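Local coordinates for post-proline cleaving enzyme (Rickettsia typhi, PDB 4HVT), which probably acts as a serine-type oligopeptidase that cuts peptides on the carboxyl side of proline, as other members of the prolyl oligopeptidase family do, at residues Thr191-Asn194 and Lys195-Ile199; Ser606-Glu610 and Tyr611-Glu615; Arg658-Glu661 and Tyr662-Gln666; Ala692-Phe695 and Ile696-Thr700. All blocks are in the same frame, centred on the assembly; numbering follows the deposited sequence. Where two conformers were deposited one is given.

Contact 1. Residues Thr191-Asn194 and Lys195-Ile199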
loop_
_atom_site.group_PDB
_atom_site.type_symbol
_atom_site.label_atom_id
_atom_site.label_comp_id
_atom_site.label_asym_id
_atom_site.label_seq_id
_atom_site.Cartn_x
_atom_site.Cartn_y
_atom_site.Cartn_z
ATOM N N THR A 191 -3.673 -18.204 -9.330
ATOM C CA THR A 191 -4.910 -17.950 -10.019
ATOM C C THR A 191 -5.520 -19.300 -10.433
ATOM O O THR A 191 -4.873 -20.133 -10.996
ATOM C CB THR A 191 -4.684 -17.048 -11.243
ATOM O OG1 THR A 191 -4.250 -15.764 -10.776
ATOM C CG2 THR A 191 -5.989 -16.859 -12.066
ATOM N N TRP A 192 -6.809 -19.502 -10.089
ATOM C CA TRP A 192 -7.475 -20.713 -10.544
ATOM C C TRP A 192 -7.725 -20.701 -12.074
ATOM O O TRP A 192 -8.148 -19.675 -12.622
ATOM C CB TRP A 192 -8.818 -20.901 -9.850
ATOM C CG TRP A 192 -8.795 -21.191 -8.411
ATOM C CD1 TRP A 192 -8.882 -20.278 -7.413
ATOM C CD2 TRP A 192 -8.692 -22.463 -7.777
ATOM N NE1 TRP A 192 -8.899 -20.882 -6.201
ATOM C CE2 TRP A 192 -8.732 -22.232 -6.384
ATOM C CE3 TRP A 192 -8.527 -23.771 -8.228
ATOM C CZ2 TRP A 192 -8.661 -23.241 -5.466
ATOM C CZ3 TRP A 192 -8.457 -24.786 -7.295
ATOM C CH2 TRP A 192 -8.550 -24.503 -5.921
ATOM N N ILE A 193 -7.474 -21.823 -12.752
ATOM C CA ILE A 193 -7.769 -22.059 -14.188
ATOM C C ILE A 193 -9.133 -22.831 -14.220
ATOM O O ILE A 193 -10.107 -22.505 -14.995
ATOM C CB ILE A 193 -6.570 -22.851 -14.865
ATOM C CG1 ILE A 193 -5.260 -22.038 -15.001
ATOM C CG2 ILE A 193 -6.869 -23.384 -16.258
ATOM C CD1 ILE A 193 -5.385 -20.689 -15.679
ATOM N N ASN A 194 -9.190 -23.905 -13.435
ATOM C CA ASN A 194 -10.387 -24.673 -13.279
ATOM C C ASN A 194 -10.302 -25.361 -11.919
ATOM O O ASN A 194 -9.356 -25.118 -11.183
ATOM C CB ASN A 194 -10.667 -25.603 -14.475
ATOM C CG ASN A 194 -9.621 -26.699 -14.683
ATOM O OD1 ASN A 194 -9.053 -27.241 -13.737
ATOM N ND2 ASN A 194 -9.366 -27.061 -15.966
ATOM N N LYS A 195 -11.230 -26.250 -11.586
ATOM C CA LYS A 195 -11.212 -26.790 -10.248
ATOM C C LYS A 195 -9.978 -27.649 -9.941
ATOM O O LYS A 195 -9.679 -27.887 -8.747
ATOM C CB LYS A 195 -12.471 -27.587 -9.958
ATOM C CG LYS A 195 -12.605 -28.848 -10.762
ATOM C CD LYS A 195 -13.966 -29.474 -10.466
ATOM C CE LYS A 195 -14.140 -30.722 -11.268
ATOM N NZ LYS A 195 -13.121 -31.795 -11.088
ATOM N N ASP A 196 -9.250 -28.029 -10.988
ATOM C CA ASP A 196 -8.079 -28.904 -10.888
ATOM C C ASP A 196 -6.803 -28.332 -11.488
ATOM O O ASP A 196 -5.832 -29.085 -11.709
ATOM C CB ASP A 196 -8.356 -30.275 -11.526
ATOM C CG ASP A 196 -9.521 -31.004 -10.856
ATOM O OD1 ASP A 196 -9.559 -31.035 -9.612
ATOM O OD2 ASP A 196 -10.399 -31.570 -11.587
ATOM N N THR A 197 -6.741 -27.004 -11.679
ATOM C CA THR A 197 -5.601 -26.418 -12.349
ATOM C C THR A 197 -5.395 -24.995 -11.887
ATOM O O THR A 197 -6.375 -24.235 -11.743
ATOM C CB THR A 197 -5.853 -26.375 -13.869
ATOM O OG1 THR A 197 -6.344 -27.646 -14.308
ATOM C CG2 THR A 197 -4.571 -26.067 -14.614
ATOM N N ILE A 198 -4.168 -24.657 -11.552
ATOM C CA ILE A 198 -3.828 -23.261 -11.228
ATOM C C ILE A 198 -2.665 -22.762 -12.083
ATOM O O ILE A 198 -1.877 -23.554 -12.656
ATOM C CB ILE A 198 -3.499 -23.077 -9.697
ATOM C CG1 ILE A 198 -2.222 -23.836 -9.306
ATOM C CG2 ILE A 198 -4.674 -23.568 -8.851
ATOM C CD1 ILE A 198 -1.622 -23.507 -7.943
ATOM N N ILE A 199 -2.550 -21.448 -12.167
ATOM C CA ILE A 199 -1.373 -20.827 -12.737
ATOM C C ILE A 199 -0.763 -19.900 -11.675
ATOM O O ILE A 199 -1.449 -19.254 -10.902
ATOM C CB ILE A 199 -1.740 -20.085 -14.053
ATOM C CG1 ILE A 199 -0.505 -19.496 -14.695
ATOM C CG2 ILE A 199 -2.774 -18.982 -13.849
ATOM C CD1 ILE A 199 -0.801 -18.950 -16.076
#
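Asn194 folds its amide back over the turn it starts, and OD1 accepts two donors from further round the turn: the backbone N of Asp196 at 2.9 Å and the hydroxyl of Thr197, whose OG1 lies 2.8 Å from Asn194 OD1. The first comes close to the amide plane, the second from above it. CG standing between the backbone N and the carbonyl carbon (chi1 64°) swings the carbonyl oxygen into this place. The main chain closes the same type I turn with a bond of 3.3 Å from Thr197 N to Asn194 O. In the other direction Thr197 O receives two amides, a firm bond from Ile193 N at 2.8 Å and a weak one from Asn194 N. Beyond this irregularity Thr191 and Ile199 form a regular antiparallel hydrogen-bonded pair, joined both ways through N and O. Trp192 sits with Ile198 on the other face of the sheet, Ile198 CG2 approaching the indole obliquely, 3.9 Å from Trp192 CE3. The indole NE1 is satisfied by Ser135 O. At the exposed end Lys195 NZ bridges to Asp196 OD2, while OD1 of that carboxylate pairs with Arg223. Two residues facing Thr197 define a classic beta bulge, here beside the turn of the hairpin formed by strands 190-192 and 197-200, the first two of a four-stranded antiparallel sheet consistent with one blade of the beta-propeller.

Contact 2. Residues Ser606-Glu610 and Tyr611-Glu615; sequences SWVTE and YGDPE
A short helical turn of the hydrolase domain, with Trp607 at its N-cap and Gly612 ending it, makes up this contact. Trp607 O draws in Glu610 N and Tyr611 N, the latter at 3.1 Å. One residue on, Gly612 N reaches Val608 O at 2.9 Å along a bent path, N-H...O 131°. Tyr611 lays its ring along the turn: CE2 touches Trp607 CB at 3.7 Å, and CG of Glu610 sits over the centre of one ring face, a CH-pi contact 4.1 Å from the centroid. Glu610 extends CG away from its backbone N (chi1 -173°) and bends at chi2, laying the methylene on the ring with the carboxylate nearly perpendicular to it. Glu610 OE2 forms a salt bridge with Arg535 and OE1 hydrogen bonds with His527 and the propeller's Tyr267, where the two domains meet; Tyr611 OH bonds to Asn567. Gly612 leaves the helix with a positive phi (87°), which suits glycine. Just past it, Asp613 CB comes back beside Val608 CG1, 3.8 Å away. Asp613 OD1, salt-bridged to Lys599, accepts Glu615 N at 3.0 Å. The segment finishes as a glycine-terminated helical turn and an Asx turn, with Trp607 near the likely Ser-His-Asp triad.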
loop_
_atom_site.group_PDB
_atom_site.type_symbol
_atom_site.label_atom_id
_atom_site.label_comp_id
_atom_site.label_asym_id
_atom_site.label_seq_id
_atom_site.Cartn_x
_atom_site.Cartn_y
_atom_site.Cartn_z
ATOM N N SER A 606 14.103 -2.325 -9.004
ATOM C CA SER A 606 12.761 -1.991 -9.508
ATOM C C SER A 606 12.474 -0.491 -9.639
ATOM O O SER A 606 11.589 -0.089 -10.353
ATOM C CB SER A 606 11.733 -2.776 -8.751
ATOM O OG SER A 606 11.645 -2.339 -7.510
ATOM N N TRP A 607 13.245 0.346 -8.970
ATOM C CA TRP A 607 12.965 1.773 -8.895
ATOM C C TRP A 607 13.924 2.693 -9.633
ATOM O O TRP A 607 13.891 3.902 -9.410
ATOM C CB TRP A 607 12.875 2.194 -7.436
ATOM C CG TRP A 607 11.974 1.285 -6.623
ATOM C CD1 TRP A 607 10.655 0.964 -6.899
ATOM C CD2 TRP A 607 12.325 0.562 -5.417
ATOM N NE1 TRP A 607 10.185 0.112 -5.942
ATOM C CE2 TRP A 607 11.189 -0.194 -5.063
ATOM C CE3 TRP A 607 13.500 0.459 -4.631
ATOM C CZ2 TRP A 607 11.156 -1.016 -3.956
ATOM C CZ3 TRP A 607 13.501 -0.399 -3.523
ATOM C CH2 TRP A 607 12.279 -1.126 -3.185
ATOM N N VAL A 608 14.694 2.156 -10.559
ATOM C CA VAL A 608 15.576 2.978 -11.322
ATOM C C VAL A 608 14.831 4.093 -12.068
ATOM O O VAL A 608 15.344 5.183 -12.254
ATOM C CB VAL A 608 16.415 2.111 -12.287
ATOM C CG1 VAL A 608 17.181 3.028 -13.207
ATOM C CG2 VAL A 608 17.368 1.228 -11.478
ATOM N N THR A 609 13.613 3.818 -12.560
ATOM C CA THR A 609 12.852 4.841 -13.271
ATOM C C THR A 609 12.223 5.850 -12.341
ATOM O O THR A 609 11.762 6.902 -12.813
ATOM C CB THR A 609 11.769 4.196 -14.190
ATOM O OG1 THR A 609 10.921 3.357 -13.393
ATOM C CG2 THR A 609 12.407 3.420 -15.300
ATOM N N GLU A 610 12.182 5.571 -11.033
ATOM C CA GLU A 610 11.693 6.521 -10.051
ATOM C C GLU A 610 12.804 7.482 -9.602
ATOM O O GLU A 610 12.532 8.641 -9.409
ATOM C CB GLU A 610 11.045 5.846 -8.835
ATOM C CG GLU A 610 10.383 6.823 -7.887
ATOM C CD GLU A 610 9.113 7.481 -8.382
ATOM O OE1 GLU A 610 8.688 7.110 -9.512
ATOM O OE2 GLU A 610 8.550 8.368 -7.633
ATOM N N TYR A 611 14.011 6.985 -9.394
ATOM C CA TYR A 611 15.041 7.787 -8.750
ATOM C C TYR A 611 16.197 8.186 -9.672
ATOM O O TYR A 611 16.960 9.081 -9.349
ATOM C CB TYR A 611 15.599 7.025 -7.554
ATOM C CG TYR A 611 14.575 6.700 -6.475
ATOM C CD1 TYR A 611 13.937 7.709 -5.720
ATOM C CD2 TYR A 611 14.268 5.388 -6.188
ATOM C CE1 TYR A 611 12.981 7.394 -4.758
ATOM C CE2 TYR A 611 13.322 5.070 -5.223
ATOM C CZ TYR A 611 12.710 6.079 -4.498
ATOM O OH TYR A 611 11.769 5.723 -3.552
ATOM N N GLY A 612 16.247 7.592 -10.847
ATOM C CA GLY A 612 17.447 7.706 -11.724
ATOM C C GLY A 612 18.451 6.638 -11.363
ATOM O O GLY A 612 18.410 6.075 -10.270
ATOM N N ASP A 613 19.360 6.367 -12.302
ATOM C CA ASP A 613 20.388 5.354 -12.183
ATOM C C ASP A 613 21.705 5.942 -11.618
ATOM O O ASP A 613 22.380 6.672 -12.306
ATOM C CB ASP A 613 20.617 4.721 -13.541
ATOM C CG ASP A 613 21.461 3.517 -13.474
ATOM O OD1 ASP A 613 22.146 3.270 -12.453
ATOM O OD2 ASP A 613 21.445 2.764 -14.447
ATOM N N PRO A 614 22.058 5.602 -10.377
ATOM C CA PRO A 614 23.358 6.096 -9.846
ATOM C C PRO A 614 24.620 5.725 -10.625
ATOM O O PRO A 614 25.700 6.292 -10.312
ATOM C CB PRO A 614 23.414 5.506 -8.417
ATOM C CG PRO A 614 22.176 4.693 -8.187
ATOM C CD PRO A 614 21.390 4.636 -9.469
ATOM N N GLU A 615 24.530 4.827 -11.602
ATOM C CA GLU A 615 25.667 4.521 -12.429
ATOM C C GLU A 615 25.640 5.297 -13.777
ATOM O O GLU A 615 26.455 5.055 -14.634
ATOM C CB GLU A 615 25.792 3.004 -12.610
ATOM C CG GLU A 615 26.124 2.313 -11.292
ATOM C CD GLU A 615 26.360 0.827 -11.425
ATOM O OE1 GLU A 615 25.497 0.152 -11.993
ATOM O OE2 GLU A 615 27.464 0.349 -11.037
#

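Contact 3. Residues Arg658-Glu661 and Tyr662-Gln666; sequences RIFE and YVLAQ
Leu664 sets its CD1 methyl over one face of the Phe660 ring, 3.8 Å from the centroid and displaced toward the rim near CZ, a CH-pi contact between residues one helical turn apart. The two side chains run alongside each other. Phe660 has CG opposite its own amide nitrogen (chi1 -165°), which leans the ring along the helix toward Leu664. A quarter of the way round, Ile659 CD1 meets Val663 CG2 at 4.1 Å, again side by side. Beneath both pairs the main chain supplies the spacing: Val663 N bonds to Ile659 O at 2.9 Å and Leu664 N to Phe660 O at 2.9 Å, with Tyr662 N to Arg658 O and Ala665 N to Glu661 O completing the i to i+4 ladder. Farther out, Arg658 pairs with Glu676 and gives its remaining nitrogens to carbonyls of Leu27, Glu29 and Ala30; Glu661 bridges to Arg42 and also bonds to Thr672. Helix 655-664 links strands 640-646 and 672-677 in a beta-alpha-beta unit, with Phe660 lying on Ile643 and Leu664 on Val641 and Thr672, while Glu661 touches Trp38 of helix 34-51.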
loop_
_atom_site.group_PDB
_atom_site.type_symbol
_atom_site.label_atom_id
_atom_site.label_comp_id
_atom_site.label_asym_id
_atom_site.label_seq_id
_atom_site.Cartn_x
_atom_site.Cartn_y
_atom_site.Cartn_z
ATOM N N ARG A 658 19.993 1.034 8.991
ATOM C CA ARG A 658 21.187 0.706 9.738
ATOM C C ARG A 658 22.296 1.699 9.440
ATOM O O ARG A 658 22.896 2.252 10.372
ATOM C CB ARG A 658 21.678 -0.672 9.373
ATOM C CG ARG A 658 20.943 -1.779 10.045
ATOM C CD ARG A 658 21.204 -3.078 9.322
ATOM N NE ARG A 658 20.601 -4.226 9.964
ATOM C CZ ARG A 658 20.804 -5.486 9.576
ATOM N NH1 ARG A 658 21.645 -5.782 8.579
ATOM N NH2 ARG A 658 20.188 -6.464 10.227
ATOM N N ILE A 659 22.601 1.933 8.162
ATOM C CA ILE A 659 23.675 2.925 7.819
ATOM C C ILE A 659 23.441 4.381 8.273
ATOM O O ILE A 659 24.398 5.110 8.721
ATOM C CB ILE A 659 24.090 2.831 6.309
ATOM C CG1 ILE A 659 25.388 3.584 6.056
ATOM C CG2 ILE A 659 23.040 3.359 5.297
ATOM C CD1 ILE A 659 26.570 2.983 6.756
ATOM N N PHE A 660 22.163 4.814 8.196
ATOM C CA PHE A 660 21.822 6.130 8.646
ATOM C C PHE A 660 22.102 6.225 10.168
ATOM O O PHE A 660 22.643 7.175 10.593
ATOM C CB PHE A 660 20.389 6.393 8.349
ATOM C CG PHE A 660 19.973 7.827 8.443
ATOM C CD1 PHE A 660 20.742 8.837 7.903
ATOM C CD2 PHE A 660 18.699 8.128 8.930
ATOM C CE1 PHE A 660 20.338 10.136 7.966
ATOM C CE2 PHE A 660 18.279 9.420 8.970
ATOM C CZ PHE A 660 19.104 10.431 8.457
ATOM N N GLU A 661 21.625 5.233 10.933
ATOM C CA GLU A 661 21.912 5.164 12.394
ATOM C C GLU A 661 23.430 5.144 12.639
ATOM O O GLU A 661 23.955 5.836 13.507
ATOM C CB GLU A 661 21.295 3.912 12.982
ATOM C CG GLU A 661 21.649 3.522 14.409
ATOM C CD GLU A 661 21.267 4.571 15.456
ATOM O OE1 GLU A 661 20.698 5.662 15.158
ATOM O OE2 GLU A 661 21.614 4.328 16.639
ATOM N N TYR A 662 24.128 4.307 11.887
ATOM C CA TYR A 662 25.567 4.154 12.118
ATOM C C TYR A 662 26.307 5.470 11.929
ATOM O O TYR A 662 27.152 5.835 12.771
ATOM C CB TYR A 662 26.139 3.058 11.228
ATOM C CG TYR A 662 27.627 2.783 11.505
ATOM C CD1 TYR A 662 28.609 3.530 10.905
ATOM C CD2 TYR A 662 27.983 1.740 12.316
ATOM C CE1 TYR A 662 29.954 3.261 11.152
ATOM C CE2 TYR A 662 29.292 1.464 12.594
ATOM C CZ TYR A 662 30.268 2.216 12.005
ATOM O OH TYR A 662 31.547 1.891 12.295
ATOM N N VAL A 663 25.995 6.190 10.854
ATOM C CA VAL A 663 26.647 7.464 10.589
ATOM C C VAL A 663 26.184 8.561 11.547
ATOM O O VAL A 663 27.008 9.305 12.082
ATOM C CB VAL A 663 26.502 7.911 9.119
ATOM C CG1 VAL A 663 27.326 9.178 8.880
ATOM C CG2 VAL A 663 26.982 6.797 8.222
ATOM N N LEU A 664 24.870 8.657 11.798
ATOM C CA LEU A 664 24.363 9.723 12.645
ATOM C C LEU A 664 24.800 9.524 14.077
ATOM O O LEU A 664 25.087 10.504 14.799
ATOM C CB LEU A 664 22.828 9.789 12.574
ATOM C CG LEU A 664 22.232 10.821 11.634
ATOM C CD1 LEU A 664 20.707 10.708 11.725
ATOM C CD2 LEU A 664 22.636 12.229 12.027
ATOM N N ALA A 665 24.830 8.270 14.520
ATOM C CA ALA A 665 25.342 7.963 15.877
ATOM C C ALA A 665 26.612 8.712 16.174
ATOM O O ALA A 665 26.874 9.056 17.345
ATOM C CB ALA A 665 25.614 6.470 16.036
ATOM N N GLN A 666 27.429 8.955 15.147
ATOM C CA GLN A 666 28.719 9.610 15.313
ATOM C C GLN A 666 28.716 11.134 15.343
ATOM O O GLN A 666 29.774 11.742 15.415
ATOM C CB GLN A 666 29.677 9.144 14.219
ATOM C CG GLN A 666 29.799 7.643 14.227
ATOM C CD GLN A 666 30.765 7.135 13.210
ATOM O OE1 GLN A 666 30.543 7.271 12.003
ATOM N NE2 GLN A 666 31.829 6.492 13.680
#

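Contact 4. Residues Ala692-Phe695 and Ile696-Thr700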
loop_
_atom_site.group_PDB
_atom_site.type_symbol
_atom_site.label_atom_id
_atom_site.label_comp_id
_atom_site.label_asym_id
_atom_site.label_seq_id
_atom_site.Cartn_x
_atom_site.Cartn_y
_atom_site.Cartn_z
ATOM N N ALA A 692 1.360 -2.778 17.647
ATOM C CA ALA A 692 1.008 -2.001 18.825
ATOM C C ALA A 692 2.268 -1.450 19.519
ATOM O O ALA A 692 2.343 -0.248 19.823
ATOM C CB ALA A 692 0.178 -2.839 19.776
ATOM N N ASN A 693 3.255 -2.313 19.718
ATOM C CA ASN A 693 4.499 -1.881 20.358
ATOM C C ASN A 693 5.244 -0.832 19.524
ATOM O O ASN A 693 5.800 0.117 20.061
ATOM C CB ASN A 693 5.337 -3.106 20.671
ATOM C CG ASN A 693 6.588 -2.765 21.468
ATOM O OD1 ASN A 693 6.535 -2.452 22.645
ATOM N ND2 ASN A 693 7.706 -2.798 20.802
ATOM N N TYR A 694 5.270 -1.021 18.195
ATOM C CA TYR A 694 5.867 -0.057 17.282
ATOM C C TYR A 694 5.245 1.348 17.428
ATOM O O TYR A 694 5.952 2.351 17.587
ATOM C CB TYR A 694 5.683 -0.585 15.860
ATOM C CG TYR A 694 6.282 0.254 14.800
ATOM C CD1 TYR A 694 5.606 1.325 14.257
ATOM C CD2 TYR A 694 7.587 -0.013 14.335
ATOM C CE1 TYR A 694 6.178 2.103 13.272
ATOM C CE2 TYR A 694 8.133 0.716 13.301
ATOM C CZ TYR A 694 7.478 1.793 12.812
ATOM O OH TYR A 694 7.984 2.540 11.819
ATOM N N PHE A 695 3.920 1.417 17.439
ATOM C CA PHE A 695 3.242 2.707 17.580
ATOM C C PHE A 695 3.307 3.338 18.976
ATOM O O PHE A 695 3.326 4.547 19.101
ATOM C CB PHE A 695 1.816 2.638 17.058
ATOM C CG PHE A 695 1.779 2.583 15.562
ATOM C CD1 PHE A 695 2.304 3.659 14.814
ATOM C CD2 PHE A 695 1.428 1.432 14.921
ATOM C CE1 PHE A 695 2.325 3.638 13.439
ATOM C CE2 PHE A 695 1.413 1.401 13.536
ATOM C CZ PHE A 695 1.889 2.489 12.798
ATOM N N ILE A 696 3.407 2.520 19.999
ATOM C CA ILE A 696 3.708 3.048 21.330
ATOM C C ILE A 696 5.082 3.712 21.350
ATOM O O ILE A 696 5.260 4.781 21.938
ATOM C CB ILE A 696 3.634 1.942 22.417
ATOM C CG1 ILE A 696 2.198 1.422 22.595
ATOM C CG2 ILE A 696 4.203 2.417 23.738
ATOM C CD1 ILE A 696 2.206 -0.001 23.130
ATOM N N ASN A 697 6.065 3.052 20.753
ATOM C CA ASN A 697 7.418 3.612 20.689
ATOM C C ASN A 697 7.443 4.900 19.878
ATOM O O ASN A 697 8.002 5.936 20.333
ATOM C CB ASN A 697 8.351 2.604 20.108
ATOM C CG ASN A 697 8.701 1.502 21.088
ATOM O OD1 ASN A 697 8.663 1.710 22.317
ATOM N ND2 ASN A 697 9.089 0.318 20.554
ATOM N N LEU A 698 6.772 4.866 18.729
ATOM C CA LEU A 698 6.752 6.018 17.845
ATOM C C LEU A 698 6.063 7.242 18.461
ATOM O O LEU A 698 6.576 8.369 18.367
ATOM C CB LEU A 698 6.102 5.628 16.501
ATOM C CG LEU A 698 6.243 6.716 15.430
ATOM C CD1 LEU A 698 6.600 6.186 14.073
ATOM C CD2 LEU A 698 4.952 7.505 15.433
ATOM N N TYR A 699 4.898 7.005 19.046
ATOM C CA TYR A 699 4.106 8.107 19.643
ATOM C C TYR A 699 4.704 8.591 20.967
ATOM O O TYR A 699 4.598 9.764 21.255
ATOM C CB TYR A 699 2.598 7.806 19.700
ATOM C CG TYR A 699 1.975 8.065 18.371
ATOM C CD1 TYR A 699 1.717 9.365 17.942
ATOM C CD2 TYR A 699 1.645 7.034 17.544
ATOM C CE1 TYR A 699 1.172 9.607 16.705
ATOM C CE2 TYR A 699 1.108 7.266 16.305
ATOM C CZ TYR A 699 0.871 8.542 15.890
ATOM O OH TYR A 699 0.326 8.766 14.646
ATOM N N THR A 700 5.422 7.731 21.684
ATOM C CA THR A 700 6.124 8.168 22.876
ATOM C C THR A 700 7.235 9.108 22.422
ATOM O O THR A 700 7.384 10.190 22.993
ATOM C CB THR A 700 6.633 6.981 23.714
ATOM O OG1 THR A 700 5.516 6.169 24.118
ATOM C CG2 THR A 700 7.395 7.489 24.953
HETATM O O HOH W 1 8.091 -0.491 24.052
#
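Phe695 runs alongside Tyr699, its CD1 4.1 Å from CE2 of the tyrosine one turn later, and takes CD1 of its neighbour Tyr694 over the centre of one ring face. Tyr694 in turn approaches Leu698, CE1 to CD1 at 4.2 Å. On another side of the helix Asn693 and Asn697 turn their amides steeply against each other, the planes 79° apart. The two ND2 atoms come within 3.4 Å, both being donors; their closeness is consistent with both donating to Glu47 OE2. Their oxygens share a water, which donates to Asn693 OD1 and to Asn697 OD1, both at 2.9 Å. The asparagine pair is therefore gripped at both ends, by a carboxylate and by a water. Asn693 places CG opposite the backbone N (chi1 -174°), sending its amide down the helix toward Asn697. Thr700 doubles the helical bond to Ile696 O, OG1 at 2.6 Å and N at 3.0 Å arriving from opposite faces of the carbonyl plane. Within helix 688-706, Leu698 rests on strand 585-589 and Tyr694 OH bonds to Glu589 and Thr644, while Tyr699 touches helix 498-505 and Phe695, Ile696 and Thr700 meet helix 56-67.

How the contacts relate
Contact 1 stands apart in the beta-propeller, its centre about 37 Å from that of contact 2 and farther still from the other two, which lie across the centre of the chain. Contacts 2, 3 and 4 share the hydrolase domain, but contact 2 also bonds propeller residues (Glu610 to Tyr267, Thr609 to Asp265). Contacts 3 and 4, about 21 Å apart between centres, are largely buried on helices beside the same eight-stranded sheet, strand 640-646 meeting both; contacts 1 and 2 are only partly buried. A side-chain amide joins the turn bonds of contact 1, a glycine ends the helical turn of contact 2, and helical ladders carry contacts 3 and 4, where in contact 4 an asparagine pair shares a water.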